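Local coordinates for protein cystalysin (Treponema denticola, PDB 1C7N) that belongs to the aminotransferase class I and II family, holds pyridoxal-5'-phosphate in a pocket, and is modelled as a two-chain assembly, at residues A[9-13]-A[14-18]; A[53-56]-A[57-61]; A[217-220]-A[221-224]; A[253-256]-A[257-260]; A[289-292]-A[293-297]. All blocks are in the same frame, centred on the assembly; numbering follows the deposited sequence.

Interaction 1 of 5, residues A[9-13]-A[14-18]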
loop_
_atom_site.group_PDB
_atom_site.type_symbol
_atom_site.label_atom_id
_atom_site.label_comp_id
_atom_site.label_asym_id
_atom_site.label_seq_id
_atom_site.Cartn_x
_atom_site.Cartn_y
_atom_site.Cartn_z
ATOM N N ILE A 9 -23.305 15.603 -0.096
ATOM C CA ILE A 9 -23.129 14.291 0.516
ATOM C C ILE A 9 -22.645 14.391 1.956
ATOM O O ILE A 9 -22.198 15.444 2.404
ATOM C CB ILE A 9 -22.111 13.434 -0.279
ATOM C CG1 ILE A 9 -20.714 14.048 -0.167
ATOM C CG2 ILE A 9 -22.529 13.352 -1.741
ATOM C CD1 ILE A 9 -19.629 13.267 -0.888
ATOM N N SER A 10 -22.747 13.279 2.675
ATOM C CA SER A 10 -22.301 13.211 4.060
ATOM C C SER A 10 -21.358 12.028 4.200
ATOM O O SER A 10 -21.625 10.949 3.669
ATOM C CB SER A 10 -23.489 13.023 5.006
ATOM O OG SER A 10 -23.045 12.768 6.329
ATOM N N ARG A 11 -20.250 12.233 4.904
ATOM C CA ARG A 11 -19.282 11.166 5.115
ATOM C C ARG A 11 -19.057 10.901 6.597
ATOM O O ARG A 11 -18.001 10.417 7.006
ATOM C CB ARG A 11 -17.956 11.493 4.417
ATOM C CG ARG A 11 -18.015 11.268 2.911
ATOM C CD ARG A 11 -16.631 11.015 2.333
ATOM N NE ARG A 11 -15.869 12.244 2.235
ATOM C CZ ARG A 11 -14.549 12.304 2.109
ATOM N NH1 ARG A 11 -13.823 11.194 2.068
ATOM N NH2 ARG A 11 -13.961 13.482 2.030
ATOM N N LYS A 12 -20.072 11.220 7.394
ATOM C CA LYS A 12 -20.027 11.006 8.835
ATOM C C LYS A 12 -19.990 9.504 9.097
ATOM O O LYS A 12 -20.642 8.735 8.393
ATOM C CB LYS A 12 -21.267 11.621 9.498
ATOM C CG LYS A 12 -21.319 11.438 11.004
ATOM C CD LYS A 12 -22.531 12.130 11.611
ATOM C CE LYS A 12 -22.512 12.021 13.131
ATOM N NZ LYS A 12 -23.629 12.782 13.765
ATOM N N ASN A 13 -19.215 9.096 10.096
ATOM C CA ASN A 13 -19.085 7.686 10.468
ATOM C C ASN A 13 -18.887 6.736 9.283
ATOM O O ASN A 13 -19.528 5.686 9.209
ATOM C CB ASN A 13 -20.307 7.236 11.278
ATOM C CG ASN A 13 -20.450 7.989 12.590
ATOM O OD1 ASN A 13 -19.506 8.073 13.377
ATOM N ND2 ASN A 13 -21.636 8.536 12.835
ATOM N N LEU A 14 -17.995 7.102 8.368
ATOM C CA LEU A 14 -17.705 6.285 7.192
ATOM C C LEU A 14 -16.203 6.024 7.053
ATOM O O LEU A 14 -15.741 5.548 6.022
ATOM C CB LEU A 14 -18.224 6.981 5.931
ATOM C CG LEU A 14 -19.625 6.635 5.417
ATOM C CD1 LEU A 14 -20.619 6.510 6.558
ATOM C CD2 LEU A 14 -20.058 7.710 4.433
ATOM N N GLY A 15 -15.445 6.345 8.096
ATOM C CA GLY A 15 -14.010 6.133 8.053
ATOM C C GLY A 15 -13.235 7.252 7.379
ATOM O O GLY A 15 -12.033 7.130 7.151
ATOM N N SER A 16 -13.912 8.341 7.039
ATOM C CA SER A 16 -13.239 9.469 6.399
ATOM C C SER A 16 -12.354 10.139 7.439
ATOM O O SER A 16 -12.855 10.641 8.439
ATOM C CB SER A 16 -14.261 10.481 5.878
ATOM O OG SER A 16 -13.626 11.685 5.484
ATOM N N LEU A 17 -11.043 10.146 7.213
ATOM C CA LEU A 17 -10.141 10.772 8.174
ATOM C C LEU A 17 -10.468 12.251 8.324
ATOM O O LEU A 17 -10.360 12.811 9.418
ATOM C CB LEU A 17 -8.675 10.615 7.751
ATOM C CG LEU A 17 -8.069 9.211 7.831
ATOM C CD1 LEU A 17 -8.420 8.554 9.163
ATOM C CD2 LEU A 17 -8.602 8.386 6.706
ATOM N N LYS A 18 -10.878 12.873 7.222
ATOM C CA LYS A 18 -11.216 14.291 7.228
ATOM C C LYS A 18 -12.431 14.587 8.095
ATOM O O LYS A 18 -12.423 15.532 8.881
ATOM C CB LYS A 18 -11.482 14.795 5.804
ATOM C CG LYS A 18 -11.840 16.284 5.755
ATOM C CD LYS A 18 -11.930 16.823 4.338
ATOM C CE LYS A 18 -13.027 16.160 3.538
ATOM N NZ LYS A 18 -13.039 16.663 2.130
HETATM O O HOH W 1 -16.172 9.290 8.543
#

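Interaction 2 of 5, residues A[53-56]-A[57-61]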
loop_
_atom_site.group_PDB
_atom_site.type_symbol
_atom_site.label_atom_id
_atom_site.label_comp_id
_atom_site.label_asym_id
_atom_site.label_seq_id
_atom_site.Cartn_x
_atom_site.Cartn_y
_atom_site.Cartn_z
ATOM N N LEU A 53 -15.018 0.099 -12.210
ATOM C CA LEU A 53 -14.529 -0.766 -11.136
ATOM C C LEU A 53 -15.484 -1.932 -10.903
ATOM O O LEU A 53 -15.052 -3.060 -10.662
ATOM C CB LEU A 53 -14.348 0.033 -9.839
ATOM C CG LEU A 53 -13.218 1.067 -9.872
ATOM C CD1 LEU A 53 -13.183 1.861 -8.571
ATOM C CD2 LEU A 53 -11.899 0.352 -10.089
ATOM N N LYS A 54 -16.783 -1.657 -10.975
ATOM C CA LYS A 54 -17.784 -2.696 -10.791
ATOM C C LYS A 54 -17.684 -3.725 -11.923
ATOM O O LYS A 54 -17.791 -4.932 -11.691
ATOM C CB LYS A 54 -19.175 -2.065 -10.742
ATOM C CG LYS A 54 -19.415 -1.256 -9.470
ATOM C CD LYS A 54 -20.536 -0.238 -9.630
ATOM C CE LYS A 54 -21.862 -0.886 -9.963
ATOM N NZ LYS A 54 -22.950 0.125 -10.083
ATOM N N LYS A 55 -17.475 -3.247 -13.144
ATOM C CA LYS A 55 -17.331 -4.139 -14.291
ATOM C C LYS A 55 -16.107 -5.029 -14.075
ATOM O O LYS A 55 -16.153 -6.238 -14.314
ATOM C CB LYS A 55 -17.147 -3.330 -15.577
ATOM C CG LYS A 55 -16.728 -4.168 -16.788
ATOM C CD LYS A 55 -16.544 -3.305 -18.027
ATOM C CE LYS A 55 -16.079 -4.136 -19.218
ATOM N NZ LYS A 55 -15.790 -3.268 -20.397
ATOM N N TYR A 56 -15.015 -4.422 -13.611
ATOM C CA TYR A 56 -13.774 -5.150 -13.370
ATOM C C TYR A 56 -13.942 -6.194 -12.268
ATOM O O TYR A 56 -13.412 -7.302 -12.370
ATOM C CB TYR A 56 -12.657 -4.178 -12.981
ATOM C CG TYR A 56 -11.263 -4.762 -13.060
ATOM C CD1 TYR A 56 -10.378 -4.646 -11.990
ATOM C CD2 TYR A 56 -10.815 -5.399 -14.218
ATOM C CE1 TYR A 56 -9.079 -5.141 -12.070
ATOM C CE2 TYR A 56 -9.517 -5.900 -14.308
ATOM C CZ TYR A 56 -8.655 -5.765 -13.230
ATOM O OH TYR A 56 -7.362 -6.228 -13.316
ATOM N N LEU A 57 -14.671 -5.838 -11.215
ATOM C CA LEU A 57 -14.893 -6.759 -10.107
ATOM C C LEU A 57 -15.596 -8.029 -10.579
ATOM O O LEU A 57 -15.408 -9.100 -10.002
ATOM C CB LEU A 57 -15.710 -6.081 -9.001
ATOM C CG LEU A 57 -14.922 -5.106 -8.115
ATOM C CD1 LEU A 57 -15.873 -4.336 -7.200
ATOM C CD2 LEU A 57 -13.910 -5.882 -7.293
ATOM N N ASP A 58 -16.397 -7.910 -11.635
ATOM C CA ASP A 58 -17.109 -9.064 -12.174
ATOM C C ASP A 58 -16.228 -9.944 -13.059
ATOM O O ASP A 58 -16.586 -11.085 -13.342
ATOM C CB ASP A 58 -18.331 -8.624 -12.996
ATOM C CG ASP A 58 -19.503 -8.199 -12.131
ATOM O OD1 ASP A 58 -19.685 -8.782 -11.044
ATOM O OD2 ASP A 58 -20.261 -7.293 -12.549
ATOM N N GLU A 59 -15.083 -9.419 -13.491
ATOM C CA GLU A 59 -14.180 -10.158 -14.375
ATOM C C GLU A 59 -12.922 -10.729 -13.721
ATOM O O GLU A 59 -12.560 -11.888 -13.944
ATOM C CB GLU A 59 -13.695 -9.261 -15.528
ATOM C CG GLU A 59 -14.726 -8.356 -16.186
ATOM C CD GLU A 59 -14.101 -7.435 -17.238
ATOM O OE1 GLU A 59 -13.063 -6.801 -16.941
ATOM O OE2 GLU A 59 -14.648 -7.335 -18.359
ATOM N N THR A 60 -12.264 -9.899 -12.919
ATOM C CA THR A 60 -10.989 -10.234 -12.295
ATOM C C THR A 60 -10.930 -11.099 -11.034
ATOM O O THR A 60 -11.940 -11.401 -10.401
ATOM C CB THR A 60 -10.211 -8.931 -11.998
ATOM O OG1 THR A 60 -8.814 -9.215 -11.856
ATOM C CG2 THR A 60 -10.723 -8.296 -10.708
ATOM N N VAL A 61 -9.701 -11.486 -10.702
ATOM C CA VAL A 61 -9.370 -12.278 -9.523
ATOM C C VAL A 61 -8.512 -11.308 -8.709
ATOM O O VAL A 61 -7.542 -10.750 -9.221
ATOM C CB VAL A 61 -8.539 -13.529 -9.899
ATOM C CG1 VAL A 61 -8.082 -14.249 -8.642
ATOM C CG2 VAL A 61 -9.371 -14.476 -10.768
#

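Interaction 3 of 5, residues A[217-220]-A[221-224]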
loop_
_atom_site.group_PDB
_atom_site.type_symbol
_atom_site.label_atom_id
_atom_site.label_comp_id
_atom_site.label_asym_id
_atom_site.label_seq_id
_atom_site.Cartn_x
_atom_site.Cartn_y
_atom_site.Cartn_z
ATOM N N THR A 217 4.024 23.041 -16.508
ATOM C CA THR A 217 5.182 22.549 -17.237
ATOM C C THR A 217 5.854 21.484 -16.381
ATOM O O THR A 217 6.319 21.776 -15.279
ATOM C CB THR A 217 6.209 23.672 -17.492
ATOM O OG1 THR A 217 5.617 24.693 -18.307
ATOM C CG2 THR A 217 7.443 23.110 -18.192
ATOM N N VAL A 218 5.884 20.248 -16.868
ATOM C CA VAL A 218 6.540 19.178 -16.126
ATOM C C VAL A 218 8.006 19.588 -16.064
ATOM O O VAL A 218 8.673 19.726 -17.094
ATOM C CB VAL A 218 6.401 17.819 -16.846
ATOM C CG1 VAL A 218 7.261 16.779 -16.161
ATOM C CG2 VAL A 218 4.945 17.380 -16.840
ATOM N N PHE A 219 8.498 19.795 -14.850
ATOM C CA PHE A 219 9.868 20.240 -14.638
ATOM C C PHE A 219 10.949 19.502 -15.428
ATOM O O PHE A 219 11.734 20.134 -16.137
ATOM C CB PHE A 219 10.193 20.197 -13.144
ATOM C CG PHE A 219 11.154 21.267 -12.696
ATOM C CD1 PHE A 219 11.283 21.571 -11.346
ATOM C CD2 PHE A 219 11.926 21.972 -13.619
ATOM C CE1 PHE A 219 12.164 22.564 -10.916
ATOM C CE2 PHE A 219 12.812 22.968 -13.201
ATOM C CZ PHE A 219 12.931 23.264 -11.848
ATOM N N GLN A 220 10.993 18.176 -15.323
ATOM C CA GLN A 220 12.022 17.413 -16.027
ATOM C C GLN A 220 11.838 17.326 -17.539
ATOM O O GLN A 220 12.656 16.723 -18.232
ATOM C CB GLN A 220 12.128 16.000 -15.448
ATOM C CG GLN A 220 10.945 15.096 -15.746
ATOM C CD GLN A 220 11.223 13.658 -15.349
ATOM O OE1 GLN A 220 11.194 13.306 -14.167
ATOM N NE2 GLN A 220 11.519 12.821 -16.337
ATOM N N SER A 221 10.777 17.935 -18.057
ATOM C CA SER A 221 10.523 17.903 -19.496
ATOM C C SER A 221 11.234 19.033 -20.239
ATOM O O SER A 221 11.257 19.052 -21.468
ATOM C CB SER A 221 9.021 18.009 -19.767
ATOM O OG SER A 221 8.569 19.340 -19.579
ATOM N N ILE A 222 11.812 19.976 -19.498
ATOM C CA ILE A 222 12.483 21.109 -20.125
ATOM C C ILE A 222 13.976 20.908 -20.394
ATOM O O ILE A 222 14.608 21.748 -21.027
ATOM C CB ILE A 222 12.317 22.394 -19.278
ATOM C CG1 ILE A 222 13.097 22.264 -17.972
ATOM C CG2 ILE A 222 10.839 22.641 -18.989
ATOM C CD1 ILE A 222 13.170 23.546 -17.168
ATOM N N ASP A 223 14.537 19.801 -19.916
ATOM C CA ASP A 223 15.961 19.530 -20.105
ATOM C C ASP A 223 16.260 18.068 -19.794
ATOM O O ASP A 223 15.908 17.573 -18.726
ATOM C CB ASP A 223 16.783 20.447 -19.191
ATOM C CG ASP A 223 18.276 20.348 -19.445
ATOM O OD1 ASP A 223 18.887 19.328 -19.064
ATOM O OD2 ASP A 223 18.839 21.299 -20.029
ATOM N N GLU A 224 16.909 17.378 -20.728
ATOM C CA GLU A 224 17.226 15.967 -20.546
ATOM C C GLU A 224 18.284 15.710 -19.481
ATOM O O GLU A 224 18.239 14.688 -18.795
ATOM C CB GLU A 224 17.663 15.346 -21.875
ATOM C CG GLU A 224 16.519 15.062 -22.840
ATOM C CD GLU A 224 15.447 14.165 -22.232
ATOM O OE1 GLU A 224 15.765 13.405 -21.291
ATOM O OE2 GLU A 224 14.290 14.209 -22.700
#

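Interaction 4 of 5, residues A[253-256]-A[257-260]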
loop_
_atom_site.group_PDB
_atom_site.type_symbol
_atom_site.label_atom_id
_atom_site.label_comp_id
_atom_site.label_asym_id
_atom_site.label_seq_id
_atom_site.Cartn_x
_atom_site.Cartn_y
_atom_site.Cartn_z
ATOM N N LYS A 253 13.773 8.561 -14.943
ATOM C CA LYS A 253 14.486 8.263 -16.187
ATOM C C LYS A 253 15.799 7.498 -16.011
ATOM O O LYS A 253 16.057 6.524 -16.720
ATOM C CB LYS A 253 14.779 9.564 -16.939
ATOM C CG LYS A 253 15.653 9.387 -18.172
ATOM C CD LYS A 253 16.138 10.735 -18.694
ATOM C CE LYS A 253 16.876 10.581 -20.012
ATOM N NZ LYS A 253 17.563 11.837 -20.432
ATOM N N ASN A 254 16.633 7.949 -15.077
ATOM C CA ASN A 254 17.927 7.320 -14.838
ATOM C C ASN A 254 17.827 5.917 -14.247
ATOM O O ASN A 254 17.282 5.727 -13.159
ATOM C CB ASN A 254 18.781 8.198 -13.927
ATOM C CG ASN A 254 20.194 7.667 -13.771
ATOM O OD1 ASN A 254 20.470 6.837 -12.902
ATOM N ND2 ASN A 254 21.094 8.130 -14.631
ATOM N N PRO A 255 18.368 4.913 -14.958
ATOM C CA PRO A 255 18.343 3.517 -14.516
ATOM C C PRO A 255 18.975 3.305 -13.143
ATOM O O PRO A 255 18.485 2.504 -12.347
ATOM C CB PRO A 255 19.101 2.793 -15.624
ATOM C CG PRO A 255 18.785 3.612 -16.827
ATOM C CD PRO A 255 18.965 5.014 -16.301
ATOM N N ASP A 256 20.065 4.015 -12.872
ATOM C CA ASP A 256 20.748 3.897 -11.589
ATOM C C ASP A 256 19.882 4.431 -10.458
ATOM O O ASP A 256 19.723 3.777 -9.428
ATOM C CB ASP A 256 22.078 4.652 -11.625
ATOM C CG ASP A 256 23.167 3.875 -12.334
ATOM O OD1 ASP A 256 22.925 3.399 -13.464
ATOM O OD2 ASP A 256 24.267 3.743 -11.759
ATOM N N ILE A 257 19.330 5.624 -10.647
ATOM C CA ILE A 257 18.470 6.222 -9.633
ATOM C C ILE A 257 17.187 5.405 -9.496
ATOM O O ILE A 257 16.718 5.149 -8.385
ATOM C CB ILE A 257 18.095 7.674 -9.998
ATOM C CG1 ILE A 257 19.340 8.564 -9.939
ATOM C CG2 ILE A 257 17.030 8.185 -9.045
ATOM C CD1 ILE A 257 19.102 9.986 -10.428
ATOM N N ARG A 258 16.625 4.994 -10.628
ATOM C CA ARG A 258 15.401 4.209 -10.626
ATOM C C ARG A 258 15.579 2.911 -9.850
ATOM O O ARG A 258 14.751 2.561 -9.009
ATOM C CB ARG A 258 14.964 3.900 -12.061
ATOM C CG ARG A 258 13.613 3.199 -12.164
ATOM C CD ARG A 258 13.082 3.206 -13.595
ATOM N NE ARG A 258 13.921 2.448 -14.520
ATOM C CZ ARG A 258 14.524 2.965 -15.590
ATOM N NH1 ARG A 258 14.391 4.253 -15.880
ATOM N NH2 ARG A 258 15.247 2.189 -16.387
ATOM N N GLU A 259 16.668 2.201 -10.126
ATOM C CA GLU A 259 16.937 0.939 -9.453
ATOM C C GLU A 259 17.240 1.104 -7.967
ATOM O O GLU A 259 17.000 0.187 -7.182
ATOM C CB GLU A 259 18.073 0.198 -10.173
ATOM C CG GLU A 259 17.622 -0.431 -11.492
ATOM C CD GLU A 259 18.771 -0.900 -12.370
ATOM O OE1 GLU A 259 19.694 -1.570 -11.857
ATOM O OE2 GLU A 259 18.740 -0.607 -13.583
ATOM N N ARG A 260 17.754 2.266 -7.573
ATOM C CA ARG A 260 18.047 2.514 -6.162
ATOM C C ARG A 260 16.750 2.827 -5.417
ATOM O O ARG A 260 16.560 2.421 -4.268
ATOM C CB ARG A 260 19.019 3.689 -5.992
ATOM C CG ARG A 260 20.470 3.380 -6.355
ATOM C CD ARG A 260 21.421 3.872 -5.268
ATOM N NE ARG A 260 21.454 5.324 -5.135
ATOM C CZ ARG A 260 21.892 5.961 -4.053
ATOM N NH1 ARG A 260 22.330 5.274 -3.010
ATOM N NH2 ARG A 260 21.901 7.284 -4.009
#

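Interaction 5 of 5, residues A[289-292]-A[293-297]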
loop_
_atom_site.group_PDB
_atom_site.type_symbol
_atom_site.label_atom_id
_atom_site.label_comp_id
_atom_site.label_asym_id
_atom_site.label_seq_id
_atom_site.Cartn_x
_atom_site.Cartn_y
_atom_site.Cartn_z
ATOM N N GLY A 289 -11.988 12.001 -18.535
ATOM C CA GLY A 289 -11.588 13.328 -18.971
ATOM C C GLY A 289 -12.686 14.377 -18.885
ATOM O O GLY A 289 -12.447 15.495 -18.420
ATOM N N LYS A 290 -13.890 14.027 -19.331
ATOM C CA LYS A 290 -15.016 14.961 -19.299
ATOM C C LYS A 290 -15.404 15.307 -17.868
ATOM O O LYS A 290 -15.812 16.431 -17.579
ATOM C CB LYS A 290 -16.242 14.370 -19.998
ATOM C CG LYS A 290 -16.051 13.977 -21.453
ATOM C CD LYS A 290 -15.743 15.156 -22.346
ATOM C CE LYS A 290 -15.922 14.761 -23.809
ATOM N NZ LYS A 290 -15.244 13.469 -24.126
ATOM N N TRP A 291 -15.300 14.329 -16.973
ATOM C CA TRP A 291 -15.649 14.564 -15.584
ATOM C C TRP A 291 -14.681 15.590 -15.000
ATOM O O TRP A 291 -15.089 16.511 -14.293
ATOM C CB TRP A 291 -15.582 13.259 -14.786
ATOM C CG TRP A 291 -15.871 13.447 -13.332
ATOM C CD1 TRP A 291 -17.090 13.404 -12.715
ATOM C CD2 TRP A 291 -14.914 13.749 -12.314
ATOM N NE1 TRP A 291 -16.946 13.662 -11.366
ATOM C CE2 TRP A 291 -15.619 13.879 -11.099
ATOM C CE3 TRP A 291 -13.523 13.926 -12.313
ATOM C CZ2 TRP A 291 -14.979 14.179 -9.892
ATOM C CZ3 TRP A 291 -12.892 14.222 -11.114
ATOM C CH2 TRP A 291 -13.623 14.343 -9.920
ATOM N N LEU A 292 -13.397 15.434 -15.311
ATOM C CA LEU A 292 -12.375 16.353 -14.822
ATOM C C LEU A 292 -12.623 17.785 -15.307
ATOM O O LEU A 292 -12.401 18.741 -14.559
ATOM C CB LEU A 292 -10.986 15.884 -15.268
ATOM C CG LEU A 292 -9.804 16.763 -14.853
ATOM C CD1 LEU A 292 -9.811 16.963 -13.340
ATOM C CD2 LEU A 292 -8.509 16.109 -15.291
ATOM N N ASP A 293 -13.070 17.936 -16.553
ATOM C CA ASP A 293 -13.344 19.268 -17.093
ATOM C C ASP A 293 -14.441 19.926 -16.268
ATOM O O ASP A 293 -14.346 21.102 -15.904
ATOM C CB ASP A 293 -13.802 19.202 -18.558
ATOM C CG ASP A 293 -12.711 18.723 -19.496
ATOM O OD1 ASP A 293 -11.528 19.038 -19.254
ATOM O OD2 ASP A 293 -13.043 18.044 -20.493
ATOM N N GLY A 294 -15.487 19.159 -15.983
ATOM C CA GLY A 294 -16.592 19.675 -15.196
ATOM C C GLY A 294 -16.180 20.004 -13.773
ATOM O O GLY A 294 -16.654 20.985 -13.190
ATOM N N CYS A 295 -15.293 19.187 -13.210
ATOM C CA CYS A 295 -14.817 19.404 -11.845
ATOM C C CYS A 295 -14.048 20.719 -11.756
ATOM O O CYS A 295 -14.275 21.523 -10.855
ATOM C CB CYS A 295 -13.914 18.246 -11.407
ATOM S SG CYS A 295 -13.392 18.319 -9.671
ATOM N N ILE A 296 -13.133 20.928 -12.697
ATOM C CA ILE A 296 -12.340 22.149 -12.735
ATOM C C ILE A 296 -13.234 23.382 -12.863
ATOM O O ILE A 296 -12.963 24.424 -12.265
ATOM C CB ILE A 296 -11.324 22.101 -13.903
ATOM C CG1 ILE A 296 -10.233 21.074 -13.587
ATOM C CG2 ILE A 296 -10.690 23.468 -14.113
ATOM C CD1 ILE A 296 -9.282 20.809 -14.743
ATOM N N LYS A 297 -14.307 23.266 -13.640
ATOM C CA LYS A 297 -15.232 24.382 -13.808
ATOM C C LYS A 297 -15.849 24.761 -12.466
ATOM O O LYS A 297 -15.902 25.937 -12.112
ATOM C CB LYS A 297 -16.336 24.024 -14.809
ATOM C CG LYS A 297 -15.859 24.008 -16.252
ATOM C CD LYS A 297 -16.986 23.662 -17.215
ATOM C CE LYS A 297 -16.531 23.829 -18.658
ATOM N NZ LYS A 297 -16.076 25.227 -18.915
#

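Interaction 1 of 5, residues A[9-13]-A[14-18]
Arg11 lays its guanidinium under the hydroxyl of Ser16, whose OG stands 3.4 Å above the plane of the group and offset toward its rim. Between these two residues the nearest atoms, Arg11 NH1 and Ser16 OG, are 3.5 Å apart, at an angle too poor for a hydrogen bond; OG instead caps the backbone N of Trp19, which makes Ser16 the N-cap of helix 17-25. At the edge of the same guanidinium, in its plane, comes Lys18 NZ, 3.3 Å from Arg11 NH2. The two long chains cross at about a right angle, and each is bent at its third torsion, -76° in Arg11 and 63° in Lys18, which turns both ends toward the same spot. Further round the loop, CD2 of Leu14 rests 3.6 Å from CA of Arg11, laying an apolar branch along the backbone. The turn is closed by one water molecule rather than by direct backbone bonds. It lies 2.6 Å from Arg11 O, to which it probably donates, and accepts from Leu14 N and from Ser16 N, each at 2.9 Å, joining the incoming loop to the start of the helix. Gly15 and Leu17 make backbone hydrogen bonds to the second subunit, and Val61 of that subunit packs on Arg11. Two donors of like charge this close would repel each other alone, but both Arg11 and Lys18 form salt bridges with Asp40 and Glu42. The paired carboxylates probably offset the repulsion and favour the charged forms of both bases.

Interaction 2 of 5, residues A[53-56]-A[57-61]
Thr60 closes over one face of the Tyr56 ring, and this is the compact part of the contact. Its CB lies 3.9 Å from the centroid of the Tyr56 ring and 15° off the ring normal, a CH-pi contact. Tyr56 carries its ring anti to the backbone N (chi1 -165°), which swings the ring along the helix toward the residue one turn later. The Thr60 methyl CG2 rests 3.8 Å from Tyr56 CE1, while OG1 lies over the phenol end. In the backbone, Tyr56 O accepts from two donors: Thr60 N approaches it at 2.9 Å in a straight bond (180° at the hydrogen), and Glu59 N comes from above the carbonyl plane. Thr275, Leu276 and Lys279 of helix 275-287 also touch the Tyr56 side chain.

The solvent side is looser. Glu59 brings OE1 to the ring edge, 3.8 Å from Tyr56 CD2, with the carboxylate turned steeply against the ring. Its other oxygen, OE2, meets the aliphatic part of the extended Lys55 chain, 3.6 Å from CE, yet Lys55 NZ and OE2 remain 4.7 Å apart. Across the subunit interface, Leu57 packs against Leu57 of the second subunit, Lys54 forms a salt bridge with Asp58 of the second subunit, and Asp58 forms one with Lys54 of the second subunit. Chemically, the stretch around Thr60 combines a doubly used carbonyl with an aromatic face, whereas the attraction between Lys55 and Glu59 is probably diffuse and screened by water; the firmer ionic pairing lies between the subunits.

Interaction 3 of 5, residues A[217-220]-A[221-224]
Thr217 leads off with its methyl: CG2, anti to the backbone N (chi1 -62° places OG1 beside that N instead), meets CG2 of Ile222 at 3.5 Å, the two side chains crossing at about a right angle. Its OG1 is hydrogen-bonded to Lys183. Val218 contributes its carbonyl, which is gripped twice by Ser221. Ser221 OG donates to Val218 O at 2.5 Å, in the carbonyl plane and on a lone pair, whereas Ser221 N reaches Val218 O at 2.9 Å from above that plane. A chi1 of 76° tucks the serine hydroxyl between its own N and carbonyl carbon, folding it back over the turn. Next, Phe219 offers its ring edge to Ile222: Phe219 CE2 lies 4.0 Å from Ile222 CD1, which is near the ring plane. The carbonyl O of Phe219 also takes a weak bond from Ile222 N. The ring itself is buried against Phe170 and Leu200, and Ile189 of helix 183-195 touches it too. The Gln220 amide has its partner outside the turn: OE1 is hydrogen-bonded to Thr232 OG1 on strand 230-234. Successive three-residue steps, from Val218 to Ser221 and from Phe219 to Ile222, are those of a short 3-10 turn. It lies near the end of the loop from strand 199-203 to helix 224-227, whose N-cap is Asp223, so the motif is a 3-10 turn running into a side-chain-capped helix.

Interaction 4 of 5, residues A[253-256]-A[257-260]
Asn254 reaches Ile257 in two ways: its OD1 accepts from Ile257 N at 2.8 Å, in the carbonyl plane and on a lone pair, and its CB lies 3.9 Å from Ile257 CD1. With CG anti to the backbone N (chi1 -174°), the amide is swung toward the first turn of the helix, and Asn254 is the N-cap of helix 255-267. Its main-chain O takes Arg258 N at 2.7 Å, so one residue starts the helix with both of its carbonyls. Pro255 follows as the first helical residue, and its CA sits 3.8 Å above one face of the Arg258 guanidinium, toward the rim. CG of the same proline touches NH2. A bend at the third torsion of Arg258 (64°) folds the chain back to the start of the helix, where NH1 makes a weak bond to Lys253 O at 2.9 Å, close to the guanidinium plane, and a further bond to Ile252 O. Farther out, Lys253 pairs with Glu224 and Asp228, and Arg260 with Glu108. The capped turn thus follows strand 248-251 at the protein surface, with Ile257 and Arg260 against Phe109 of helix 98-109.

Interaction 5 of 5, residues A[289-292]-A[293-297]
Trp291 has the methylene of Cys295 over one face of its indole: CB is 4.2 Å from the centroid of the Trp291 six-membered ring and 13° off the ring normal, a CH-pi contact. The sulfur stands more obliquely, SG being 4.6 Å from the same centroid, 34° off the normal, in a Cys sulfur-aromatic contact. Tyr3 meets the indole edge-to-face, and Phe5 meets it with the ring planes about 35° apart. This is an i to i+4 pairing in the opening turns of the long helix 289-313. Both residues hold their first side-chain atom beyond CB anti to the backbone N (chi1 177° for Trp291), which lets the indole lean along the helix over the cysteine one turn later. The backbone beneath repeats the same spacing: Cys295 N donates to Trp291 O at 2.9 Å, and Asp293 N, Gly294 N and Ile296 N donate to the carbonyls of Gly289, Lys290 and Leu292. On a neighbouring flank, Leu292 and Ile296 form a second i to i+4 pair, both chains being apolar. Met41 and Pro46 from loops and Phe240 of helix 237-240 add to the surroundings of the buried indole, while Thr239 touches Leu292, so the helix start touches both the N-terminal segment and the short helix 237-240. Lys290 and Asp293 lie on the exposed flank with their charged ends apart. In the apolar pair, the terminal CD1 of Ile296 comes to 4.1 Å from CG of Leu292.

How the interactions relate
From the N terminus, all five contacts follow in series, each a local turn or helix segment; none nests in or crosses another. Interaction 1 closes the loop leading into helix 17-25, and interaction 2 lies in the C-terminal part of helix 47-59 and the residues after it; both touch the second subunit, although their nearest atoms are about 14 Å apart. Interaction 3 closes the turn before helix 224-227, and interaction 4 starts helix 255-267. These two alone touch: the salt bridge from Glu224 OE1 to Lys253 NZ, 2.5 Å, ties the start of helix 224-227 to the residue before the N-cap of helix 255-267. Interaction 5 opens helix 289-313, its centre about 25 Å from those of interactions 2 and 3.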